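Local coordinates for protein beta-1,4-exocellulase (PDB 4B4H) that probably hydrolyses beta-1,4 links in cellulose to release cellobiose, as the catalytic domain of a larger family 6 cellobiohydrolase, at residues P139-N144 with V202-E207; Y169-L174 with N182-A187; E207-N210 with T215-Y218; A272-A275 with D281-M284; F222-A227 with S264-L269. All coordinates share one frame; numbering follows the deposited sequence. Where two conformers were deposited one is given.

Contact 1: P139-N144 with V202-E207; sequences PNLVTN and VDIFYE
Ile204 drives its CD1 methyl into the flank of Leu141, the two side chains crossing at about a right angle and meeting at 3.5 Å between Ile204 CD1 and Leu141 CB, closer than carbons usually pack. CG1 of Ile204 swings anti to the backbone N (chi1 -158°), which sends CD1 across to the leucine and leaves the CG2 branch for Val142. There the mode changes: Val142 and Ile204 run past each other in opposite directions, with Val142 CG2 3.9 Å from Ile204 CG2. Pro139 takes a third pose, its CG lying near the plane of the Phe205 ring, at the edge, 4.1 Å from Phe205 CE1. Some polar atoms of 139-144 bond within the segment: Pro139 O accepts from Val142 N, Thr143 N and Thr143 OG1, and Asn144 ND2 meets a lone pair of Asn140 OD1 in the carbonyl plane at 2.9 Å. Others reach outside it, Thr143 OG1 to Trp191, a predicted substrate-binding residue that Pro139 also touches, and Asn140 ND2 to Asp136, the predicted proton donor. The join to helix 198-209 is wholly apolar, giving shape fit without direction, while the polar bonds of the turn go to other partners.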
# COMPACT_ATOMS: atom_id res chain seq x y z
N PRO A 139 10.10 1.76 6.25
CA PRO A 139 9.86 2.89 7.19
C PRO A 139 9.77 2.47 8.67
O PRO A 139 9.93 3.31 9.55
CB PRO A 139 8.55 3.50 6.67
CG PRO A 139 8.50 3.10 5.21
CD PRO A 139 9.05 1.70 5.21
N ASN A 140 9.57 1.18 8.93
CA ASN A 140 9.64 0.67 10.31
C ASN A 140 11.02 0.90 10.92
O ASN A 140 11.14 1.13 12.13
CB ASN A 140 9.30 -0.82 10.38
CG ASN A 140 7.82 -1.08 10.15
OD1 ASN A 140 6.98 -0.78 10.98
ND2 ASN A 140 7.51 -1.69 9.01
N LEU A 141 12.06 0.84 10.09
CA LEU A 141 13.44 1.02 10.55
C LEU A 141 13.80 2.47 10.84
O LEU A 141 14.88 2.75 11.36
CB LEU A 141 14.44 0.38 9.59
CG LEU A 141 14.10 -1.05 9.17
CD1 LEU A 141 15.12 -1.57 8.19
CD2 LEU A 141 13.98 -1.99 10.36
N VAL A 142 12.89 3.38 10.48
CA VAL A 142 13.01 4.81 10.81
C VAL A 142 12.28 5.10 12.13
O VAL A 142 12.83 5.74 13.02
CB VAL A 142 12.40 5.71 9.70
CG1 VAL A 142 12.47 7.18 10.08
CG2 VAL A 142 13.08 5.45 8.36
N THR A 143 11.06 4.59 12.25
CA THR A 143 10.09 5.06 13.24
C THR A 143 9.83 4.10 14.40
O THR A 143 9.41 4.52 15.49
CB THR A 143 8.73 5.32 12.59
OG1 THR A 143 8.20 4.07 12.13
CG2 THR A 143 8.86 6.29 11.40
N ASN A 144 10.06 2.81 14.17
CA ASN A 144 9.73 1.80 15.16
C ASN A 144 10.93 1.07 15.79
O ASN A 144 10.80 -0.06 16.25
CB ASN A 144 8.71 0.80 14.57
CG ASN A 144 7.36 1.45 14.28
OD1 ASN A 144 6.92 2.34 14.99
ND2 ASN A 144 6.69 0.99 13.23
N VAL A 202 13.63 8.83 3.33
CA VAL A 202 14.29 9.04 2.03
C VAL A 202 15.67 8.39 2.02
O VAL A 202 16.04 7.70 1.06
CB VAL A 202 14.37 10.54 1.66
CG1 VAL A 202 15.28 10.76 0.46
CG2 VAL A 202 12.97 11.10 1.42
N ASP A 203 16.41 8.59 3.11
CA ASP A 203 17.75 8.04 3.26
C ASP A 203 17.74 6.52 3.20
O ASP A 203 18.58 5.93 2.50
CB ASP A 203 18.40 8.51 4.56
CG ASP A 203 18.75 9.99 4.53
OD1 ASP A 203 18.79 10.58 3.43
OD2 ASP A 203 19.00 10.56 5.62
N ILE A 204 16.78 5.90 3.90
CA ILE A 204 16.65 4.45 3.94
C ILE A 204 16.19 3.85 2.60
O ILE A 204 16.64 2.78 2.22
CB ILE A 204 15.80 3.93 5.13
CG1 ILE A 204 16.16 2.46 5.41
CG2 ILE A 204 14.30 4.08 4.89
CD1 ILE A 204 15.71 1.94 6.75
N PHE A 205 15.33 4.56 1.88
CA PHE A 205 14.96 4.11 0.53
C PHE A 205 16.20 4.02 -0.36
O PHE A 205 16.37 3.06 -1.13
CB PHE A 205 13.93 5.06 -0.10
CG PHE A 205 12.61 5.10 0.62
CD1 PHE A 205 12.14 4.00 1.34
CD2 PHE A 205 11.81 6.24 0.55
CE1 PHE A 205 10.92 4.05 1.99
CE2 PHE A 205 10.58 6.29 1.20
CZ PHE A 205 10.13 5.20 1.92
N TYR A 206 17.07 5.02 -0.22
CA TYR A 206 18.28 5.14 -1.01
C TYR A 206 19.27 4.05 -0.62
O TYR A 206 19.85 3.40 -1.49
CB TYR A 206 18.90 6.53 -0.84
CG TYR A 206 20.08 6.80 -1.77
CD1 TYR A 206 19.87 7.25 -3.09
CD2 TYR A 206 21.38 6.61 -1.34
CE1 TYR A 206 20.94 7.49 -3.94
CE2 TYR A 206 22.46 6.85 -2.18
CZ TYR A 206 22.23 7.29 -3.47
OH TYR A 206 23.30 7.52 -4.30
N GLU A 207 19.42 3.82 0.68
CA GLU A 207 20.23 2.72 1.19
C GLU A 207 19.81 1.39 0.54
O GLU A 207 20.67 0.68 -0.00
CB GLU A 207 20.15 2.64 2.72
CG GLU A 207 21.04 1.57 3.36
CD GLU A 207 20.88 1.48 4.87
OE1 GLU A 207 20.00 2.17 5.43
OE2 GLU A 207 21.63 0.71 5.51

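Contact 2: Y169-L174 with N182-A187; sequences YALRKL and NYIDAA
Leu171 and Asn182 form the tight half of this contact, Leu171 CD2 resting 3.7 Å from Asn182 CB while the leucine's other methyl, CD1, meets Ile184 CD1 at 3.8 Å. Leu171 thereby forks between two alternate strand residues, crossing Ile184 at about a right angle. Helix 169-174 and strand 182-185 run nearly antiparallel (169°) with their axes 9.6 Å apart, as expected of the return from helix to strand in a beta-alpha-beta crossover joining the parallel strands 127-133 and 180-185. Tyr169, Arg172 and Lys173 take no part in the contact and are partly exposed; Tyr169 and Lys173 touch helix 103-121 instead, and Lys173 CG lies over one face of the Tyr169 ring, 3.5 Å above its plane and offset toward the rim. Within the packed side sits one amide, that of Asn182. Its ND2 bonds to the backbone oxygen of Tyr218, whereas OD1 is buried with no partner in the model. A leucine in place of Asn182 would probably leave Tyr218 O without this donor and put a branched methyl pair where the flat amide now fits. The chemistry implies a mostly apolar seam with one polar tie to the next connection, paid for by an unmatched oxygen.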
# COMPACT_ATOMS: atom_id res chain seq x y z
N TYR A 169 17.97 -6.89 -3.01
CA TYR A 169 17.97 -8.10 -3.79
C TYR A 169 16.83 -8.17 -4.81
O TYR A 169 17.06 -8.49 -5.99
CB TYR A 169 18.02 -9.33 -2.85
CG TYR A 169 18.30 -10.61 -3.60
CD1 TYR A 169 19.58 -10.86 -4.13
CD2 TYR A 169 17.31 -11.56 -3.82
CE1 TYR A 169 19.85 -12.00 -4.84
CE2 TYR A 169 17.57 -12.73 -4.53
CZ TYR A 169 18.86 -12.93 -5.04
OH TYR A 169 19.20 -14.06 -5.76
N ALA A 170 15.62 -7.80 -4.36
CA ALA A 170 14.41 -7.87 -5.19
C ALA A 170 14.55 -6.84 -6.30
O ALA A 170 14.25 -7.12 -7.45
CB ALA A 170 13.15 -7.62 -4.38
N LEU A 171 15.03 -5.66 -5.93
CA LEU A 171 15.20 -4.61 -6.93
C LEU A 171 16.13 -5.08 -8.02
O LEU A 171 15.84 -4.91 -9.19
CB LEU A 171 15.73 -3.34 -6.29
CG LEU A 171 14.66 -2.60 -5.48
CD1 LEU A 171 15.35 -1.53 -4.66
CD2 LEU A 171 13.65 -1.97 -6.44
N ARG A 172 17.25 -5.69 -7.65
CA ARG A 172 18.18 -6.14 -8.68
C ARG A 172 17.62 -7.28 -9.53
O ARG A 172 17.74 -7.28 -10.76
CB ARG A 172 19.52 -6.56 -8.08
CG ARG A 172 20.43 -7.21 -9.12
CD ARG A 172 21.90 -7.24 -8.72
NE ARG A 172 22.11 -7.99 -7.47
CZ ARG A 172 22.24 -9.31 -7.37
NH1 ARG A 172 22.20 -10.11 -8.44
NH2 ARG A 172 22.42 -9.82 -6.14
N LYS A 173 17.08 -8.30 -8.87
CA LYS A 173 16.63 -9.50 -9.56
C LYS A 173 15.48 -9.20 -10.51
O LYS A 173 15.46 -9.67 -11.65
CB LYS A 173 16.23 -10.60 -8.56
CG LYS A 173 17.37 -11.33 -7.84
CD LYS A 173 18.42 -11.97 -8.74
CE LYS A 173 17.90 -13.16 -9.53
NZ LYS A 173 19.02 -13.89 -10.19
N LEU A 174 14.53 -8.41 -10.04
CA LEU A 174 13.37 -8.08 -10.84
C LEU A 174 13.73 -6.93 -11.77
O LEU A 174 13.30 -6.90 -12.91
CB LEU A 174 12.16 -7.74 -9.96
CG LEU A 174 11.75 -8.79 -8.92
CD1 LEU A 174 10.42 -8.42 -8.29
CD2 LEU A 174 11.69 -10.19 -9.52
N ASN A 182 9.75 -1.67 -11.14
CA ASN A 182 9.76 -1.75 -9.68
C ASN A 182 9.32 -0.48 -8.99
O ASN A 182 9.91 0.57 -9.21
CB ASN A 182 11.18 -2.04 -9.18
CG ASN A 182 11.67 -3.45 -9.52
OD1 ASN A 182 10.90 -4.41 -9.58
ND2 ASN A 182 12.96 -3.56 -9.76
N TYR A 183 8.35 -0.58 -8.09
CA TYR A 183 7.99 0.54 -7.24
C TYR A 183 8.22 0.16 -5.79
O TYR A 183 7.65 -0.81 -5.31
CB TYR A 183 6.53 0.98 -7.47
CG TYR A 183 6.29 1.56 -8.83
CD1 TYR A 183 6.29 0.74 -9.97
CD2 TYR A 183 6.07 2.91 -8.99
CE1 TYR A 183 6.10 1.28 -11.24
CE2 TYR A 183 5.87 3.47 -10.25
CZ TYR A 183 5.86 2.64 -11.37
OH TYR A 183 5.67 3.17 -12.63
N ILE A 184 9.03 0.95 -5.09
CA ILE A 184 9.27 0.70 -3.66
C ILE A 184 8.11 1.28 -2.86
O ILE A 184 7.68 2.41 -3.08
CB ILE A 184 10.59 1.33 -3.16
CG1 ILE A 184 11.81 0.67 -3.82
CG2 ILE A 184 10.67 1.22 -1.64
CD1 ILE A 184 13.11 1.41 -3.63
N ASP A 185 7.56 0.49 -1.95
CA ASP A 185 6.51 0.99 -1.10
C ASP A 185 7.04 2.10 -0.19
O ASP A 185 8.11 1.97 0.41
CB ASP A 185 5.90 -0.12 -0.24
CG ASP A 185 4.74 0.39 0.56
OD1 ASP A 185 3.62 0.45 -0.01
OD2 ASP A 185 4.96 0.78 1.73
N ALA A 186 6.26 3.17 -0.06
CA ALA A 186 6.69 4.39 0.63
C ALA A 186 5.69 4.79 1.72
O ALA A 186 5.44 5.99 1.97
CB ALA A 186 6.85 5.51 -0.39
N ALA A 187 5.11 3.77 2.35
CA ALA A 187 4.16 3.96 3.43
C ALA A 187 3.06 4.96 3.02
O ALA A 187 2.52 4.91 1.90
CB ALA A 187 4.89 4.45 4.69

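Contact 3: E207-N210 with T215-Y218; sequences EAAN and TVDY
Asn210 holds CG anti to its carbonyl carbon (chi1 -72°), and Val216 does the same with CG1 (chi1 -59°); these two choices bring the amide and the methyl together, Asn210 ND2 lying 4.1 Å from Val216 CG1 as the side chains pass at a slant. The second torsion of Asn210, -85°, parts the two ends of the amide between different tasks. Its ND2 reaches back to the backbone oxygen of Tyr206, one turn earlier in the chain, while Asn210 OD1 accepts from a water at 2.6 Å. That same water accepts from Val216 N at 2.9 Å, so a single solvent molecule joins Asn210 to the segment that follows the turn. The apolar fit is light: Ala209 CB approaches Val216 CG1 at 4.5 Å, and Phe278 touches both residues from outside the two segments. The chain leaves helix 198-209 in this region and reverses towards strand 221-224, one of the helix-to-strand connections of the parallel alpha/beta fold of family 6. The returning segment is shaped by an ST turn, in which Thr215 OG1 accepts from Asp217 N at 3.1 Å through a bent N-H...O bond. A backbone bond from Tyr218 N to Thr215 O, 3.0 Å long, winds the same residues into a short 3-10 turn. Ala209 O is met by the hydroxyl of Ser214 in the intervening loop. The carboxylate of Asp217 makes a salt bridge to Arg279.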
# COMPACT_ATOMS: atom_id res chain seq x y z
N GLU A 207 19.42 3.82 0.68
CA GLU A 207 20.23 2.72 1.19
C GLU A 207 19.81 1.39 0.54
O GLU A 207 20.67 0.68 -0.00
CB GLU A 207 20.15 2.64 2.72
CG GLU A 207 21.04 1.57 3.36
CD GLU A 207 20.88 1.48 4.87
OE1 GLU A 207 20.00 2.17 5.43
OE2 GLU A 207 21.63 0.71 5.51
N ALA A 208 18.51 1.10 0.57
CA ALA A 208 17.96 -0.17 0.03
C ALA A 208 18.22 -0.32 -1.47
O ALA A 208 18.62 -1.38 -1.94
CB ALA A 208 16.46 -0.27 0.30
N ALA A 209 17.98 0.76 -2.20
CA ALA A 209 18.19 0.79 -3.64
C ALA A 209 19.63 0.56 -4.06
O ALA A 209 19.90 0.18 -5.19
CB ALA A 209 17.71 2.12 -4.18
N ASN A 210 20.57 0.84 -3.16
CA ASN A 210 21.98 0.59 -3.44
C ASN A 210 22.54 -0.66 -2.76
O ASN A 210 23.72 -0.96 -2.92
CB ASN A 210 22.80 1.81 -3.05
CG ASN A 210 22.58 2.95 -4.00
OD1 ASN A 210 23.24 3.03 -5.04
ND2 ASN A 210 21.64 3.83 -3.68
N THR A 215 21.11 -0.63 -7.91
CA THR A 215 21.36 0.80 -8.07
C THR A 215 20.00 1.47 -8.19
O THR A 215 18.99 0.78 -8.33
CB THR A 215 22.20 1.17 -9.32
OG1 THR A 215 21.41 1.02 -10.50
CG2 THR A 215 23.48 0.34 -9.43
N VAL A 216 19.97 2.80 -8.11
CA VAL A 216 18.73 3.57 -8.34
C VAL A 216 18.12 3.29 -9.71
O VAL A 216 16.93 3.48 -9.91
CB VAL A 216 18.93 5.10 -8.12
CG1 VAL A 216 19.41 5.38 -6.70
CG2 VAL A 216 19.86 5.71 -9.18
N ASP A 217 18.95 2.83 -10.65
CA ASP A 217 18.49 2.47 -11.99
C ASP A 217 17.56 1.24 -12.03
O ASP A 217 16.99 0.92 -13.09
CB ASP A 217 19.71 2.31 -12.90
CG ASP A 217 20.37 3.65 -13.25
OD1 ASP A 217 19.67 4.57 -13.71
OD2 ASP A 217 21.60 3.80 -13.06
N TYR A 218 17.41 0.56 -10.89
CA TYR A 218 16.42 -0.53 -10.77
C TYR A 218 15.12 -0.09 -10.09
O TYR A 218 14.22 -0.90 -9.86
CB TYR A 218 17.02 -1.74 -10.05
CG TYR A 218 18.23 -2.31 -10.73
CD1 TYR A 218 18.21 -2.62 -12.10
CD2 TYR A 218 19.39 -2.53 -10.02
CE1 TYR A 218 19.34 -3.14 -12.72
CE2 TYR A 218 20.52 -3.05 -10.62
CZ TYR A 218 20.49 -3.35 -11.97
OH TYR A 218 21.63 -3.85 -12.56
O HOH W 1 22.49 4.07 -7.35

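Contact 4: A272-A275 with D281-M284; sequences ALIA and DIGM
Ile274 and Ile282 lie alongside one another, their side chains sliding past in opposite directions with the two CG1 atoms, Ile274 CG1 and Ile282 CG1, 3.9 Å apart. This aliphatic pairing is the first kind of interaction here, and Leu273 extends it: its CB stands 4.0 Å from Ile282 CD1, so that the end of the Ile282 chain fits between two successive residues of the helix. Ile282 gets there by setting CG1 between its own backbone N and carbonyl carbon (chi1 52°), a less favoured rotamer that directs the ethyl arm at the helix. A valine in place of Ile282 would probably open a gap facing Leu273 CB and Ile274 CG1, since the terminal methyl that fills it would be gone.

A second kind is the packing of the methyl end of Met284. Its side chain coils back on itself, with all three torsions negative, and brings Met284 CE within 4.3 Å of Leu273 CD1. Phe222, on the neighbouring strand, touches Leu273, Ile282 and Met284 alike and adds an aromatic wall to the group.

Polar interactions make up the third kind. Arg270, from the same helix, donates to Ile282 O, and Asp281 makes a salt bridge to Arg279. Asp281 has been seen as a calcium ligand in this protein, although none is bound to it in this model. Helix 262-276 is thus joined to the start of strand 283-287 by apolar side chains, with the polar partners lying beside that interface and Asp281 belonging to a known calcium site.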
# COMPACT_ATOMS: atom_id res chain seq x y z
N ALA A 272 12.30 15.04 -3.03
CA ALA A 272 13.31 14.64 -2.05
C ALA A 272 14.14 13.47 -2.56
O ALA A 272 15.37 13.47 -2.43
CB ALA A 272 12.66 14.30 -0.72
N LEU A 273 13.48 12.49 -3.17
CA LEU A 273 14.17 11.27 -3.61
C LEU A 273 15.11 11.54 -4.76
O LEU A 273 16.20 10.99 -4.82
CB LEU A 273 13.17 10.17 -3.97
CG LEU A 273 12.39 9.62 -2.77
CD1 LEU A 273 11.03 9.12 -3.24
CD2 LEU A 273 13.15 8.55 -1.99
N ILE A 274 14.68 12.40 -5.69
CA ILE A 274 15.54 12.74 -6.81
C ILE A 274 16.79 13.48 -6.31
O ILE A 274 17.89 13.17 -6.74
CB ILE A 274 14.80 13.57 -7.88
CG1 ILE A 274 13.59 12.78 -8.41
CG2 ILE A 274 15.75 13.91 -9.03
CD1 ILE A 274 12.81 13.51 -9.49
N ALA A 275 16.59 14.39 -5.36
CA ALA A 275 17.69 15.13 -4.72
C ALA A 275 18.69 14.19 -4.04
O ALA A 275 19.91 14.39 -4.13
CB ALA A 275 17.15 16.18 -3.76
N ASP A 281 13.31 10.82 -13.70
CA ASP A 281 12.04 10.43 -14.28
C ASP A 281 11.25 9.41 -13.43
O ASP A 281 10.39 8.70 -13.96
CB ASP A 281 12.25 9.90 -15.71
CG ASP A 281 13.15 8.68 -15.76
OD1 ASP A 281 14.12 8.63 -14.98
OD2 ASP A 281 12.89 7.78 -16.58
N ILE A 282 11.51 9.35 -12.13
CA ILE A 282 10.65 8.52 -11.27
C ILE A 282 9.22 9.05 -11.27
O ILE A 282 8.98 10.26 -11.28
CB ILE A 282 11.17 8.25 -9.82
CG1 ILE A 282 11.54 9.54 -9.06
CG2 ILE A 282 12.34 7.26 -9.81
CD1 ILE A 282 11.79 9.30 -7.58
N GLY A 283 8.26 8.13 -11.32
CA GLY A 283 6.84 8.46 -11.15
C GLY A 283 6.33 7.83 -9.86
O GLY A 283 6.88 6.84 -9.37
N MET A 284 5.28 8.42 -9.31
CA MET A 284 4.71 7.92 -8.06
C MET A 284 3.36 7.24 -8.31
O MET A 284 2.63 7.63 -9.20
CB MET A 284 4.54 9.05 -7.03
CG MET A 284 5.77 9.93 -6.81
SD MET A 284 7.22 9.06 -6.18
CE MET A 284 6.89 9.17 -4.42

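Contact 5: F222-A227 with S264-L269; sequences FISNTA and SFVQDL
Ser224 points its CB toward helix 262-276, where that carbon meets two residues. Against Val266 the fit is snug, Ser224 CB lying 3.4 Å from Val266 CG1, under the usual carbon separation. Against Phe265 it is easier: the same CB sits at the edge of the ring, near its plane, 4.2 Å from Phe265 CE2. One bond further out, Ser224 OG also packs on the valine, 3.3 Å from Val266 CG1, a methyl that offers it no polar partner. The hydroxyl finds that partner in the carboxylate of Glu262, in the first turn of the same helix, to which it is hydrogen-bonded. Val266, for its part, places CG1 anti to the carbonyl carbon (chi1 -58°), which brings that methyl against the serine. The small serine side chain is consistent with the helix lying near the strand, the CA atoms of Ser224 and Val266 being 7.0 Å apart. Strand 221-224 closes near this point, with the side chains of Ser224 and His188, a predicted substrate-binding residue, about 5 Å apart, and such placing of a binding cleft at the C-terminal ends of parallel strands is typical of alpha/beta barrels.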
# COMPACT_ATOMS: atom_id res chain seq x y z
N PHE A 222 7.87 4.93 -6.78
CA PHE A 222 7.43 4.65 -5.43
C PHE A 222 5.90 4.59 -5.38
O PHE A 222 5.23 5.22 -6.17
CB PHE A 222 7.98 5.71 -4.47
CG PHE A 222 9.49 5.70 -4.36
CD1 PHE A 222 10.29 6.33 -5.31
CD2 PHE A 222 10.10 5.02 -3.31
CE1 PHE A 222 11.68 6.30 -5.21
CE2 PHE A 222 11.48 4.99 -3.21
CZ PHE A 222 12.27 5.62 -4.16
N ILE A 223 5.38 3.81 -4.46
CA ILE A 223 3.94 3.73 -4.23
C ILE A 223 3.58 4.06 -2.78
O ILE A 223 4.15 3.45 -1.83
CB ILE A 223 3.34 2.36 -4.66
CG1 ILE A 223 1.84 2.30 -4.36
CG2 ILE A 223 4.03 1.21 -3.92
CD1 ILE A 223 1.14 1.11 -4.97
N SER A 224 2.60 4.95 -2.63
CA SER A 224 2.02 5.26 -1.32
C SER A 224 0.60 4.75 -1.14
O SER A 224 -0.14 4.47 -2.14
CB SER A 224 2.04 6.76 -1.04
OG SER A 224 0.83 7.39 -1.43
N ASN A 225 0.24 4.65 0.14
CA ASN A 225 -1.11 4.33 0.59
C ASN A 225 -1.52 2.87 0.36
O ASN A 225 -2.71 2.56 0.40
CB ASN A 225 -2.15 5.26 -0.07
CG ASN A 225 -3.35 5.50 0.79
OD1 ASN A 225 -3.27 5.46 2.01
ND2 ASN A 225 -4.49 5.78 0.15
N THR A 226 -0.54 1.99 0.11
CA THR A 226 -0.86 0.63 -0.36
C THR A 226 -1.65 -0.10 0.71
O THR A 226 -1.22 -0.18 1.86
CB THR A 226 0.39 -0.21 -0.72
OG1 THR A 226 1.26 0.56 -1.54
CG2 THR A 226 -0.05 -1.44 -1.48
N ALA A 227 -2.81 -0.62 0.31
CA ALA A 227 -3.75 -1.28 1.23
C ALA A 227 -4.23 -0.40 2.39
O ALA A 227 -4.81 -0.92 3.37
CB ALA A 227 -3.16 -2.59 1.76
N SER A 264 -0.10 15.52 -1.86
CA SER A 264 0.90 16.49 -1.44
C SER A 264 2.17 15.77 -1.02
O SER A 264 3.26 16.17 -1.38
CB SER A 264 0.38 17.33 -0.27
OG SER A 264 0.04 16.51 0.83
N PHE A 265 1.98 14.69 -0.27
CA PHE A 265 3.05 13.87 0.26
C PHE A 265 3.94 13.25 -0.83
O PHE A 265 5.15 13.50 -0.87
CB PHE A 265 2.46 12.81 1.21
CG PHE A 265 3.43 11.72 1.62
CD1 PHE A 265 4.53 12.00 2.42
CD2 PHE A 265 3.22 10.41 1.19
CE1 PHE A 265 5.39 10.98 2.80
CE2 PHE A 265 4.08 9.40 1.56
CZ PHE A 265 5.17 9.68 2.36
N VAL A 266 3.37 12.42 -1.70
CA VAL A 266 4.19 11.79 -2.76
C VAL A 266 4.86 12.80 -3.71
O VAL A 266 5.94 12.53 -4.23
CB VAL A 266 3.47 10.68 -3.57
CG1 VAL A 266 2.99 9.58 -2.62
CG2 VAL A 266 2.32 11.24 -4.40
N GLN A 267 4.25 13.96 -3.90
CA GLN A 267 4.89 14.98 -4.75
C GLN A 267 6.15 15.55 -4.10
O GLN A 267 7.18 15.67 -4.76
CB GLN A 267 3.93 16.07 -5.19
CG GLN A 267 2.92 15.60 -6.22
CD GLN A 267 1.94 16.69 -6.60
OE1 GLN A 267 1.62 17.55 -5.78
NE2 GLN A 267 1.47 16.67 -7.84
N ASP A 268 6.06 15.87 -2.82
CA ASP A 268 7.24 16.29 -2.06
C ASP A 268 8.28 15.18 -1.95
O ASP A 268 9.46 15.41 -2.18
CB ASP A 268 6.85 16.80 -0.66
CG ASP A 268 6.46 18.27 -0.66
OD1 ASP A 268 6.39 18.89 -1.74
OD2 ASP A 268 6.24 18.83 0.43
N LEU A 269 7.83 13.96 -1.65
CA LEU A 269 8.72 12.81 -1.55
C LEU A 269 9.48 12.59 -2.86
O LEU A 269 10.70 12.35 -2.84
CB LEU A 269 7.95 11.56 -1.12
CG LEU A 269 8.70 10.29 -0.73
CD1 LEU A 269 9.35 10.40 0.64
CD2 LEU A 269 7.74 9.11 -0.77

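How the contacts relate
The five contacts lie on the helices and the parallel sheet of one alpha/beta domain. Contacts 2 and 3 have centres 9 Å apart and touch where Leu171 CD1 lies 3.8 Å from Ala209 CA. Contacts 2 and 5 join through adjacent strands, with Ala186 N 2.8 Å from Ile223 O. Contacts 4 and 5 share helix 262-276, and Met284 CE reaches Leu269 CD2 at 3.7 Å. Contact 1 leans on contact 4 where Phe205 CD2 lies 3.7 Å from Leu273 CD2, and it shares Glu207 with contact 3. Contacts 1 and 5 lie beside the probable active site: the Pro139 side chain is about 4 Å from that of Trp191, and that of Ser224 about 5 Å from that of His188.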